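Local coordinates for methanogen homoaconitase small subunit (Methanocaldococcus jannaschii, PDB 2PKP), which forms, with its large-subunit partner, a hydro-lyase that reversibly dehydrates (R)-homocitrate to cis-homoaconitate and hydrates the latter to homoisocitrate, at residues A[104-115]-A[127-137]. Sequence-based numbering, arbitrary orientation.
Sequences IANTDEIKDGDI and ITNKNKTIKCE
I104 and E137 form a single antiparallel, hydrogen-bonded bridge, E137 N reaching I104 O at 2.8 Å and I104 N returning the bond to E137 O; a water then links N106 N to K135 O, and at the far end a weak bond from T128 N to I115 O rejoins the backbones. D114 illustrates how one carboxylate can organise a loop. Its OD1 accepts two donors from different directions: K130 NZ, at 2.7 Å on the syn lone pair in a salt bridge, and N129 ND2, at 2.7 Å from above the carboxylate plane. OD2 accepts K111 N across the type II turn 111-114, G113 supplying the positive phi. In N129, CG lies between backbone N and carbonyl carbon (chi1 58°), which turns the amide toward D114 and I115; its OD1 accepts I115 N at 2.8 Å, the donor above the amide plane, so the group is held at both ends. With alanine at D114, K130 NZ and K111 N would probably lose these acceptors, and the N129 amide would keep only its I115 bond of the two named here. At the 3-10 turn 107-109, K132, extended beyond CG, brings NZ to E109 OE1 at 2.7 Å, nearly along the C-O axis, with a weak second bond to E109 O. Near this salt bridge I127 CD1 packs on I110 CG1 at 3.8 Å, and I134 CG2 lies against CB and CG of E109. K9 NZ, from strand 2-9, donates to the carbonyl oxygens of T107 and I110. The contact thus joins the 105-114 connection to the edge hairpin 124-135 of the mixed sheet in this LeuD-family swivel domain, away from the zinc site.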
loop_
_atom_site.group_PDB
_atom_site.type_symbol
_atom_site.label_atom_id
_atom_site.label_comp_id
_atom_site.label_asym_id
_atom_site.label_seq_id
_atom_site.Cartn_x
_atom_site.Cartn_y
_atom_site.Cartn_z
ATOM N N ILE A 104 -4.580 -17.970 1.182
ATOM C CA ILE A 104 -4.312 -19.394 1.404
ATOM C C ILE A 104 -3.608 -20.006 0.196
ATOM O O ILE A 104 -4.027 -19.798 -0.938
ATOM C CB ILE A 104 -5.625 -20.169 1.665
ATOM C CG1 ILE A 104 -6.245 -19.687 2.980
ATOM C CG2 ILE A 104 -5.357 -21.687 1.719
ATOM C CD1 ILE A 104 -7.580 -20.342 3.305
ATOM N N ALA A 105 -2.531 -20.747 0.446
ATOM C CA ALA A 105 -1.767 -21.396 -0.621
ATOM C C ALA A 105 -0.815 -22.435 -0.042
ATOM O O ALA A 105 -0.584 -22.471 1.173
ATOM C CB ALA A 105 -0.963 -20.352 -1.404
ATOM N N ASN A 106 -0.259 -23.283 -0.906
ATOM C CA ASN A 106 0.694 -24.278 -0.437
ATOM C C ASN A 106 2.031 -23.558 -0.308
ATOM O O ASN A 106 2.804 -23.480 -1.267
ATOM C CB ASN A 106 0.824 -25.445 -1.419
ATOM C CG ASN A 106 1.830 -26.484 -0.946
ATOM O OD1 ASN A 106 2.361 -26.394 0.169
ATOM N ND2 ASN A 106 2.100 -27.473 -1.787
ATOM N N THR A 107 2.305 -23.038 0.884
ATOM C CA THR A 107 3.530 -22.291 1.104
ATOM C C THR A 107 4.812 -23.107 1.086
ATOM O O THR A 107 5.891 -22.548 1.251
ATOM C CB THR A 107 3.465 -21.480 2.402
ATOM O OG1 THR A 107 3.239 -22.358 3.506
ATOM C CG2 THR A 107 2.342 -20.463 2.327
ATOM N N ASP A 108 4.714 -24.421 0.908
ATOM C CA ASP A 108 5.937 -25.221 0.819
ATOM C C ASP A 108 6.620 -24.814 -0.500
ATOM O O ASP A 108 7.817 -25.020 -0.684
ATOM C CB ASP A 108 5.636 -26.730 0.782
ATOM C CG ASP A 108 5.095 -27.266 2.104
ATOM O OD1 ASP A 108 5.311 -26.632 3.159
ATOM O OD2 ASP A 108 4.462 -28.345 2.084
ATOM N N GLU A 109 5.843 -24.222 -1.405
ATOM C CA GLU A 109 6.348 -23.793 -2.706
ATOM C C GLU A 109 7.124 -22.489 -2.621
ATOM O O GLU A 109 7.752 -22.072 -3.594
ATOM C CB GLU A 109 5.190 -23.606 -3.697
ATOM C CG GLU A 109 4.369 -24.858 -3.988
ATOM C CD GLU A 109 5.126 -25.912 -4.793
ATOM O OE1 GLU A 109 6.236 -25.621 -5.280
ATOM O OE2 GLU A 109 4.600 -27.033 -4.952
ATOM N N ILE A 110 7.075 -21.842 -1.463
ATOM C CA ILE A 110 7.755 -20.568 -1.272
ATOM C C ILE A 110 8.884 -20.650 -0.249
ATOM O O ILE A 110 8.717 -21.221 0.833
ATOM C CB ILE A 110 6.755 -19.481 -0.824
ATOM C CG1 ILE A 110 5.588 -19.409 -1.820
ATOM C CG2 ILE A 110 7.463 -18.137 -0.718
ATOM C CD1 ILE A 110 4.429 -18.528 -1.356
ATOM N N LYS A 111 10.028 -20.069 -0.599
ATOM C CA LYS A 111 11.192 -20.072 0.276
ATOM C C LYS A 111 11.450 -18.673 0.794
ATOM O O LYS A 111 11.062 -17.691 0.163
ATOM C CB LYS A 111 12.429 -20.567 -0.478
ATOM C CG LYS A 111 12.332 -22.003 -0.959
ATOM C CD LYS A 111 12.231 -22.961 0.217
ATOM C CE LYS A 111 12.247 -24.415 -0.248
ATOM N NZ LYS A 111 12.279 -25.370 0.906
ATOM N N ASP A 112 12.114 -18.586 1.942
ATOM C CA ASP A 112 12.425 -17.296 2.535
ATOM C C ASP A 112 13.258 -16.507 1.539
ATOM O O ASP A 112 14.145 -17.063 0.892
ATOM C CB ASP A 112 13.210 -17.478 3.835
ATOM C CG ASP A 112 13.403 -16.176 4.577
ATOM O OD1 ASP A 112 12.390 -15.550 4.949
ATOM O OD2 ASP A 112 14.569 -15.774 4.783
ATOM N N GLY A 113 12.955 -15.219 1.399
ATOM C CA GLY A 113 13.698 -14.387 0.471
ATOM C C GLY A 113 13.204 -14.410 -0.967
ATOM O O GLY A 113 13.706 -13.653 -1.802
ATOM N N ASP A 114 12.242 -15.273 -1.283
ATOM C CA ASP A 114 11.721 -15.307 -2.653
ATOM C C ASP A 114 10.992 -14.000 -2.921
ATOM O O ASP A 114 10.510 -13.348 -1.994
ATOM C CB ASP A 114 10.715 -16.452 -2.864
ATOM C CG ASP A 114 11.384 -17.807 -3.079
ATOM O OD1 ASP A 114 12.568 -17.849 -3.472
ATOM O OD2 ASP A 114 10.710 -18.834 -2.871
ATOM N N ILE A 115 10.932 -13.600 -4.187
ATOM C CA ILE A 115 10.192 -12.402 -4.551
ATOM C C ILE A 115 8.856 -12.962 -5.039
ATOM O O ILE A 115 8.822 -13.750 -5.989
ATOM C CB ILE A 115 10.879 -11.626 -5.691
ATOM C CG1 ILE A 115 12.284 -11.200 -5.251
ATOM C CG2 ILE A 115 10.028 -10.410 -6.079
ATOM C CD1 ILE A 115 12.309 -10.372 -3.980
ATOM N N ILE A 127 6.136 -16.676 -8.226
ATOM C CA ILE A 127 7.385 -16.681 -7.475
ATOM C C ILE A 127 8.396 -16.384 -8.572
ATOM O O ILE A 127 8.992 -17.290 -9.160
ATOM C CB ILE A 127 7.636 -18.064 -6.842
ATOM C CG1 ILE A 127 6.372 -18.514 -6.098
ATOM C CG2 ILE A 127 8.817 -17.989 -5.881
ATOM C CD1 ILE A 127 6.456 -19.895 -5.498
ATOM N N THR A 128 8.550 -15.092 -8.848
ATOM C CA THR A 128 9.406 -14.599 -9.916
ATOM C C THR A 128 10.818 -15.154 -10.012
ATOM O O THR A 128 11.261 -15.493 -11.101
ATOM C CB THR A 128 9.477 -13.054 -9.884
ATOM O OG1 THR A 128 10.155 -12.626 -8.698
ATOM C CG2 THR A 128 8.064 -12.463 -9.894
ATOM N N ASN A 129 11.527 -15.255 -8.893
ATOM C CA ASN A 129 12.894 -15.769 -8.934
ATOM C C ASN A 129 12.981 -17.296 -9.076
ATOM O O ASN A 129 14.077 -17.854 -9.189
ATOM C CB ASN A 129 13.661 -15.316 -7.685
ATOM C CG ASN A 129 12.991 -15.765 -6.393
ATOM O OD1 ASN A 129 11.830 -15.440 -6.136
ATOM N ND2 ASN A 129 13.722 -16.518 -5.576
ATOM N N LYS A 130 11.837 -17.976 -9.085
ATOM C CA LYS A 130 11.842 -19.433 -9.209
ATOM C C LYS A 130 11.122 -19.929 -10.468
ATOM O O LYS A 130 10.919 -21.129 -10.647
ATOM C CB LYS A 130 11.201 -20.069 -7.970
ATOM C CG LYS A 130 11.987 -19.890 -6.669
ATOM C CD LYS A 130 13.344 -20.588 -6.737
ATOM C CE LYS A 130 13.841 -21.020 -5.350
ATOM N NZ LYS A 130 14.063 -19.893 -4.405
ATOM N N ASN A 131 10.739 -19.001 -11.337
ATOM C CA ASN A 131 10.041 -19.345 -12.568
ATOM C C ASN A 131 8.869 -20.300 -12.372
ATOM O O ASN A 131 8.761 -21.324 -13.045
ATOM C CB ASN A 131 11.013 -19.938 -13.592
ATOM C CG ASN A 131 11.947 -18.900 -14.158
ATOM O OD1 ASN A 131 11.531 -17.779 -14.460
ATOM N ND2 ASN A 131 13.213 -19.263 -14.314
ATOM N N LYS A 132 7.995 -19.964 -11.433
ATOM C CA LYS A 132 6.821 -20.775 -11.194
ATOM C C LYS A 132 5.701 -19.946 -10.582
ATOM O O LYS A 132 5.936 -18.912 -9.954
ATOM C CB LYS A 132 7.147 -21.976 -10.303
ATOM C CG LYS A 132 7.653 -21.662 -8.909
ATOM C CD LYS A 132 7.777 -22.970 -8.121
ATOM C CE LYS A 132 8.261 -22.752 -6.706
ATOM N NZ LYS A 132 8.326 -24.049 -5.976
ATOM N N THR A 133 4.479 -20.411 -10.792
ATOM C CA THR A 133 3.294 -19.745 -10.290
ATOM C C THR A 133 2.432 -20.790 -9.604
ATOM O O THR A 133 2.299 -21.908 -10.102
ATOM C CB THR A 133 2.513 -19.124 -11.455
ATOM O OG1 THR A 133 3.373 -18.223 -12.158
ATOM C CG2 THR A 133 1.280 -18.366 -10.952
ATOM N N ILE A 134 1.871 -20.446 -8.451
ATOM C CA ILE A 134 1.010 -21.377 -7.739
ATOM C C ILE A 134 -0.354 -20.744 -7.522
ATOM O O ILE A 134 -0.484 -19.518 -7.485
ATOM C CB ILE A 134 1.601 -21.785 -6.365
ATOM C CG1 ILE A 134 1.662 -20.573 -5.431
ATOM C CG2 ILE A 134 3.002 -22.374 -6.552
ATOM C CD1 ILE A 134 2.270 -20.882 -4.057
ATOM N N LYS A 135 -1.381 -21.579 -7.406
ATOM C CA LYS A 135 -2.717 -21.063 -7.171
ATOM C C LYS A 135 -2.857 -20.697 -5.701
ATOM O O LYS A 135 -2.155 -21.239 -4.845
ATOM C CB LYS A 135 -3.782 -22.109 -7.521
ATOM C CG LYS A 135 -3.913 -22.387 -9.009
ATOM C CD LYS A 135 -5.082 -23.311 -9.290
ATOM C CE LYS A 135 -5.263 -23.545 -10.780
ATOM N NZ LYS A 135 -6.324 -24.557 -11.021
ATOM N N CYS A 136 -3.763 -19.768 -5.419
ATOM C CA CYS A 136 -4.037 -19.360 -4.052
ATOM C C CYS A 136 -5.532 -19.091 -3.964
ATOM O O CYS A 136 -6.232 -19.049 -4.976
ATOM C CB CYS A 136 -3.254 -18.095 -3.666
ATOM S SG CYS A 136 -3.705 -16.566 -4.548
ATOM N N GLU A 137 -6.016 -18.934 -2.745
ATOM C CA GLU A 137 -7.415 -18.649 -2.523
ATOM C C GLU A 137 -7.485 -17.353 -1.740
ATOM O O GLU A 137 -6.907 -17.237 -0.652
ATOM C CB GLU A 137 -8.078 -19.780 -1.738
ATOM C CG GLU A 137 -9.446 -19.410 -1.182
ATOM C CD GLU A 137 -10.215 -20.610 -0.665
ATOM O OE1 GLU A 137 -9.618 -21.428 0.066
ATOM O OE2 GLU A 137 -11.421 -20.730 -0.986
HETATM O O HOH W 1 -0.906 -23.268 -3.693
#